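Local coordinates for protein lipase (Rhizopus chinensis, PDB 6A0W) that probably hydrolyses the ester bonds of triacylglycerols, with an N-terminal polypeptide segment that regulates its affinity for substrate, at residues K131-H136 / N209-Y214; T118-T123 / P234-Q239. All coordinates share one frame; numbering follows the deposited sequence.

After helix 113-118 the chain runs through 118-123, the first half of interaction 2, and forms the two-stranded hairpin of strands 124-126 and 134-136, whose second strand belongs to interaction 1. It then passes through helix 137-160, strand 165-171, helix 173-188 and strand 197-202 before 209-214 returns to 131-136 and closes the inner loop. Strand 223-228 follows, and 234-239 closes the outer loop on 118-123, so interaction 1 is nested within interaction 2. The first contact ties the hairpin to helix 210-218, the second ties the two connecting loops. They meet where the His136 imidazole packs against Met120 CG.

Interaction 1. Residues K131-H136 / N209-Y214; sequences KGAKVH and NNAFAY. With SO4 (sulfate ion), chain D.
The carboxamide of Asn209 docks helix 210-218 onto the backbone of Gly132-Lys134. Its ND2 donates to Gly132 O at 3.1 Å in an almost straight bond (176°), with the acceptor in the amide plane. On the other branch, OD1 takes two N-H groups from opposite faces of that plane: Lys134 N at 2.8 Å and Phe212 N at 3.1 Å, neither aligned with a lone pair. The Phe212 N bond is the capping bond of the N-cap residue, Asn209, and CG, set between backbone N and carbonyl carbon (chi1 71°), lets one amide serve cap and neighbour together. Three bonds fix the rotation of the carboxamide, and Asn209 N adds a 2.8 Å bond to Lys134 O that holds its backbone. Lys134 runs its methylenes past ND2.

Beside this polar patch, Val135 CG1 sits over one face of the Phe212 ring, 3.8 Å from its centroid, a CH-pi contact. Ala133 CB packs on Phe212 CB at 4.0 Å, while the Ala211 methyl lies near Gly132 O. Farther round the helix, Tyr214 OH donates to O4 of a sulfate, probably from the crystallisation liquor.

Tyr127 meets the Phe212 ring edge-to-face, and Asp126 forms a salt bridge with Lys134 NZ. The contact thus joins the start of helix 210-218 to strand 134-136, which pairs with strand 124-126 and leads through His136, its N-cap, into helix 137-160.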
loop_
_atom_site.group_PDB
_atom_site.type_symbol
_atom_site.label_atom_id
_atom_site.label_comp_id
_atom_site.label_asym_id
_atom_site.label_seq_id
_atom_site.Cartn_x
_atom_site.Cartn_y
_atom_site.Cartn_z
ATOM N N LYS A 131 4.714 -19.944 11.089
ATOM C CA LYS A 131 5.720 -20.888 10.642
ATOM C C LYS A 131 5.473 -21.204 9.192
ATOM O O LYS A 131 4.348 -21.485 8.793
ATOM C CB LYS A 131 5.655 -22.186 11.469
ATOM C CG LYS A 131 7.017 -22.671 11.938
ATOM C CD LYS A 131 7.138 -24.185 11.857
ATOM C CE LYS A 131 8.357 -24.681 12.622
ATOM N NZ LYS A 131 8.156 -26.098 13.023
ATOM N N GLY A 132 6.537 -21.241 8.408
ATOM C CA GLY A 132 6.440 -21.479 6.972
ATOM C C GLY A 132 6.240 -20.198 6.148
ATOM O O GLY A 132 6.404 -20.217 4.935
ATOM N N ALA A 133 5.819 -19.111 6.798
ATOM C CA ALA A 133 5.545 -17.849 6.076
ATOM C C ALA A 133 6.837 -17.077 5.967
ATOM O O ALA A 133 7.665 -17.159 6.864
ATOM C CB ALA A 133 4.495 -17.006 6.796
ATOM N N LYS A 134 7.057 -16.459 4.812
ATOM C CA LYS A 134 8.279 -15.703 4.549
ATOM C C LYS A 134 7.900 -14.369 3.901
ATOM O O LYS A 134 6.921 -14.301 3.141
ATOM C CB LYS A 134 9.184 -16.488 3.605
ATOM C CG LYS A 134 9.736 -17.803 4.142
ATOM C CD LYS A 134 10.422 -18.534 2.998
ATOM C CE LYS A 134 11.256 -19.738 3.418
ATOM N NZ LYS A 134 10.850 -20.332 4.720
ATOM N N VAL A 135 8.623 -13.319 4.276
ATOM C CA VAL A 135 8.477 -11.986 3.699
ATOM C C VAL A 135 9.818 -11.436 3.230
ATOM O O VAL A 135 10.897 -11.911 3.623
ATOM C CB VAL A 135 7.832 -11.020 4.694
ATOM C CG1 VAL A 135 6.526 -11.623 5.177
ATOM C CG2 VAL A 135 8.728 -10.785 5.879
ATOM N N HIS A 136 9.738 -10.563 2.245
ATOM C CA HIS A 136 10.905 -9.912 1.661
ATOM C C HIS A 136 11.809 -9.377 2.758
ATOM O O HIS A 136 11.324 -8.718 3.677
ATOM C CB HIS A 136 10.402 -8.746 0.816
ATOM C CG HIS A 136 11.481 -7.966 0.154
ATOM N ND1 HIS A 136 12.090 -6.887 0.759
ATOM C CD2 HIS A 136 11.998 -8.055 -1.092
ATOM C CE1 HIS A 136 12.945 -6.352 -0.097
ATOM N NE2 HIS A 136 12.876 -7.014 -1.240
ATOM N N ASN A 209 5.514 -14.878 0.752
ATOM C CA ASN A 209 5.251 -16.125 0.022
ATOM C C ASN A 209 3.804 -16.622 0.128
ATOM O O ASN A 209 2.941 -15.969 0.744
ATOM C CB ASN A 209 6.228 -17.244 0.443
ATOM C CG ASN A 209 5.978 -17.774 1.849
ATOM O OD1 ASN A 209 5.342 -17.135 2.701
ATOM N ND2 ASN A 209 6.571 -18.921 2.132
ATOM N N ASN A 210 3.528 -17.760 -0.506
ATOM C CA ASN A 210 2.166 -18.326 -0.498
ATOM C C ASN A 210 1.581 -18.411 0.896
ATOM O O ASN A 210 0.516 -17.836 1.190
ATOM C CB ASN A 210 2.130 -19.704 -1.135
ATOM C CG ASN A 210 2.358 -19.641 -2.608
ATOM O OD1 ASN A 210 3.016 -18.729 -3.086
ATOM N ND2 ASN A 210 1.765 -20.557 -3.349
ATOM N N ALA A 211 2.368 -18.954 1.816
ATOM C CA ALA A 211 1.867 -19.161 3.171
ATOM C C ALA A 211 1.586 -17.843 3.911
ATOM O O ALA A 211 0.656 -17.750 4.724
ATOM C CB ALA A 211 2.839 -20.056 3.961
ATOM N N PHE A 212 2.399 -16.824 3.625
ATOM C CA PHE A 212 2.172 -15.506 4.183
ATOM C C PHE A 212 0.827 -14.949 3.671
ATOM O O PHE A 212 0.036 -14.425 4.439
ATOM C CB PHE A 212 3.337 -14.551 3.836
ATOM C CG PHE A 212 3.058 -13.104 4.184
ATOM C CD1 PHE A 212 3.153 -12.657 5.481
ATOM C CD2 PHE A 212 2.746 -12.192 3.188
ATOM C CE1 PHE A 212 2.888 -11.337 5.809
ATOM C CE2 PHE A 212 2.460 -10.877 3.501
ATOM C CZ PHE A 212 2.582 -10.441 4.808
ATOM N N ALA A 213 0.597 -15.098 2.380
ATOM C CA ALA A 213 -0.615 -14.632 1.710
ATOM C C ALA A 213 -1.861 -15.348 2.250
ATOM O O ALA A 213 -2.846 -14.688 2.597
ATOM C CB ALA A 213 -0.479 -14.834 0.202
ATOM N N TYR A 214 -1.767 -16.662 2.457
ATOM C CA TYR A 214 -2.888 -17.389 3.052
ATOM C C TYR A 214 -3.152 -16.930 4.461
ATOM O O TYR A 214 -4.312 -16.791 4.876
ATOM C CB TYR A 214 -2.668 -18.905 3.026
ATOM C CG TYR A 214 -2.312 -19.443 1.658
ATOM C CD1 TYR A 214 -2.856 -18.901 0.506
ATOM C CD2 TYR A 214 -1.486 -20.549 1.532
ATOM C CE1 TYR A 214 -2.548 -19.423 -0.754
ATOM C CE2 TYR A 214 -1.180 -21.085 0.299
ATOM C CZ TYR A 214 -1.683 -20.492 -0.842
ATOM O OH TYR A 214 -1.345 -21.015 -2.070
HETATM S S SO4 D . 0.393 -24.270 -1.585
HETATM O O1 SO4 D . 1.305 -23.114 -1.409
HETATM O O2 SO4 D . 0.710 -25.030 -2.825
HETATM O O3 SO4 D . 0.566 -25.148 -0.405
HETATM O O4 SO4 D . -1.039 -23.885 -1.635
#

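Interaction 2. Residues T118-T123 / P234-Q239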
loop_
_atom_site.group_PDB
_atom_site.type_symbol
_atom_site.label_atom_id
_atom_site.label_comp_id
_atom_site.label_asym_id
_atom_site.label_seq_id
_atom_site.Cartn_x
_atom_site.Cartn_y
_atom_site.Cartn_z
ATOM N N THR A 118 14.661 -1.521 -9.880
ATOM C CA THR A 118 15.762 -2.153 -10.621
ATOM C C THR A 118 16.768 -2.830 -9.679
ATOM O O THR A 118 17.219 -3.898 -9.973
ATOM C CB THR A 118 16.510 -1.193 -11.565
ATOM O OG1 THR A 118 17.240 -0.262 -10.780
ATOM C CG2 THR A 118 15.574 -0.451 -12.458
ATOM N N ASP A 119 17.012 -2.301 -8.485
ATOM C CA ASP A 119 18.015 -2.901 -7.590
ATOM C C ASP A 119 17.438 -3.924 -6.643
ATOM O O ASP A 119 18.138 -4.393 -5.747
ATOM C CB ASP A 119 18.699 -1.809 -6.755
ATOM C CG ASP A 119 19.539 -0.861 -7.613
ATOM O OD1 ASP A 119 19.684 -1.165 -8.819
ATOM O OD2 ASP A 119 19.925 0.230 -7.125
ATOM N N MET A 120 16.119 -4.123 -6.685
ATOM C CA MET A 120 15.438 -4.814 -5.585
ATOM C C MET A 120 16.052 -6.213 -5.539
ATOM O O MET A 120 16.217 -6.806 -6.584
ATOM C CB MET A 120 13.927 -4.928 -5.873
ATOM C CG MET A 120 13.137 -5.596 -4.761
ATOM S SD MET A 120 11.365 -5.600 -5.123
ATOM C CE MET A 120 11.000 -3.873 -4.836
ATOM N N VAL A 121 16.248 -6.773 -4.355
ATOM C CA VAL A 121 16.603 -8.187 -4.231
ATOM C C VAL A 121 15.456 -8.977 -3.577
ATOM O O VAL A 121 14.789 -8.502 -2.656
ATOM C CB VAL A 121 17.904 -8.389 -3.421
ATOM C CG1 VAL A 121 19.049 -7.560 -4.001
ATOM C CG2 VAL A 121 17.729 -8.068 -1.954
ATOM N N PHE A 122 15.344 -10.234 -3.962
ATOM C CA PHE A 122 14.139 -11.025 -3.711
ATOM C C PHE A 122 14.230 -11.919 -2.489
ATOM O O PHE A 122 13.237 -12.511 -2.086
ATOM C CB PHE A 122 13.795 -11.875 -4.938
ATOM C CG PHE A 122 13.663 -11.085 -6.202
ATOM C CD1 PHE A 122 13.263 -9.754 -6.174
ATOM C CD2 PHE A 122 13.990 -11.658 -7.406
ATOM C CE1 PHE A 122 13.170 -9.019 -7.336
ATOM C CE2 PHE A 122 13.916 -10.931 -8.570
ATOM C CZ PHE A 122 13.488 -9.617 -8.544
ATOM N N THR A 123 15.377 -11.915 -1.824
ATOM C CA THR A 123 15.614 -12.783 -0.684
ATOM C C THR A 123 14.536 -12.664 0.403
ATOM O O THR A 123 14.217 -11.575 0.868
ATOM C CB THR A 123 16.964 -12.413 -0.045
ATOM O OG1 THR A 123 17.929 -12.304 -1.075
ATOM C CG2 THR A 123 17.437 -13.453 0.941
ATOM N N PRO A 234 3.278 -3.597 -8.627
ATOM C CA PRO A 234 2.535 -4.728 -8.077
ATOM C C PRO A 234 2.872 -6.068 -8.704
ATOM O O PRO A 234 2.275 -7.098 -8.340
ATOM C CB PRO A 234 1.066 -4.348 -8.339
ATOM C CG PRO A 234 1.086 -2.841 -8.259
ATOM C CD PRO A 234 2.394 -2.425 -8.869
ATOM N N HIS A 235 3.743 -6.028 -9.696
ATOM C CA HIS A 235 4.168 -7.221 -10.386
ATOM C C HIS A 235 5.589 -7.624 -10.026
ATOM O O HIS A 235 6.156 -8.479 -10.702
ATOM C CB HIS A 235 4.043 -7.020 -11.910
ATOM C CG HIS A 235 2.667 -6.615 -12.326
ATOM N ND1 HIS A 235 1.602 -7.491 -12.249
ATOM C CD2 HIS A 235 2.132 -5.389 -12.543
ATOM C CE1 HIS A 235 0.484 -6.832 -12.528
ATOM N NE2 HIS A 235 0.770 -5.552 -12.686
ATOM N N VAL A 236 6.148 -7.038 -8.970
ATOM C CA VAL A 236 7.435 -7.499 -8.448
ATOM C C VAL A 236 7.292 -7.634 -6.929
ATOM O O VAL A 236 6.483 -6.939 -6.317
ATOM C CB VAL A 236 8.596 -6.522 -8.763
ATOM C CG1 VAL A 236 8.707 -6.238 -10.240
ATOM C CG2 VAL A 236 8.418 -5.225 -8.007
ATOM N N PRO A 237 8.146 -8.433 -6.286
ATOM C CA PRO A 237 8.996 -9.437 -6.912
ATOM C C PRO A 237 8.190 -10.495 -7.640
ATOM O O PRO A 237 6.996 -10.626 -7.402
ATOM C CB PRO A 237 9.675 -10.101 -5.711
ATOM C CG PRO A 237 9.624 -9.115 -4.620
ATOM C CD PRO A 237 8.439 -8.239 -4.861
ATOM N N PRO A 238 8.859 -11.392 -8.344
ATOM C CA PRO A 238 8.111 -12.312 -9.211
ATOM C C PRO A 238 7.416 -13.428 -8.446
ATOM O O PRO A 238 7.962 -13.976 -7.487
ATOM C CB PRO A 238 9.213 -12.900 -10.098
ATOM C CG PRO A 238 10.331 -11.894 -10.032
ATOM C CD PRO A 238 10.303 -11.457 -8.598
ATOM N N GLN A 239 6.211 -13.783 -8.866
ATOM C CA GLN A 239 5.613 -15.039 -8.423
ATOM C C GLN A 239 6.555 -16.251 -8.526
ATOM O O GLN A 239 6.584 -17.084 -7.629
ATOM C CB GLN A 239 4.357 -15.325 -9.239
ATOM C CG GLN A 239 3.064 -15.236 -8.476
ATOM C CD GLN A 239 1.899 -15.640 -9.346
ATOM O OE1 GLN A 239 1.638 -15.006 -10.362
ATOM N NE2 GLN A 239 1.302 -16.759 -9.031
#
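Phe122 and Pro237, which touch through ring and pyrrolidine, both have their carbonyl oxygens engaged: Tyr243 OH donates to Phe122 O and Arg206 NH1 to Pro237 O. Tyr243 also packs on the Pro237 side chain, making it a bracket for both loops. No hydrogen bond joins 118-123 to 234-239 directly, and the contact itself is apolar.

Its main element is the Phe122 ring. Pro238 CD stands over the centre of one face, 3.7 Å from the centroid and 13° off the ring normal, in a CH-pi contact in which the two side chains are roughly perpendicular. Pro237 meets the same ring obliquely, bringing CB to within 3.6 Å of Phe122 CD1, the two side chains running antiparallel. The peptide bond before Pro237 is cis, and the consecutive prolines present two stiff, neighbouring hydrocarbon surfaces to one phenyl group.

In the class 3 lipase fold, helix 113-118 and the chain just after it probably correspond to the mobile lid and its hinge, as in related fungal enzymes. The segment 234-239 follows soon after Asp231, the likely acid of a Ser172-His284-Asp231 triad.

Met120 reaches across beside the phenyl group. Its chain is extended as far as SD (chi1 -178°) and turns only about the CG-SD bond, so that the sulfur is what arrives at the other loop. There it lies 3.9 Å from Pro237 CD and 4.1 Å from Val236 CG2, set crosswise to the proline. The same side chain lies close to, but not in contact with, the presumed nucleophile elbow and triad.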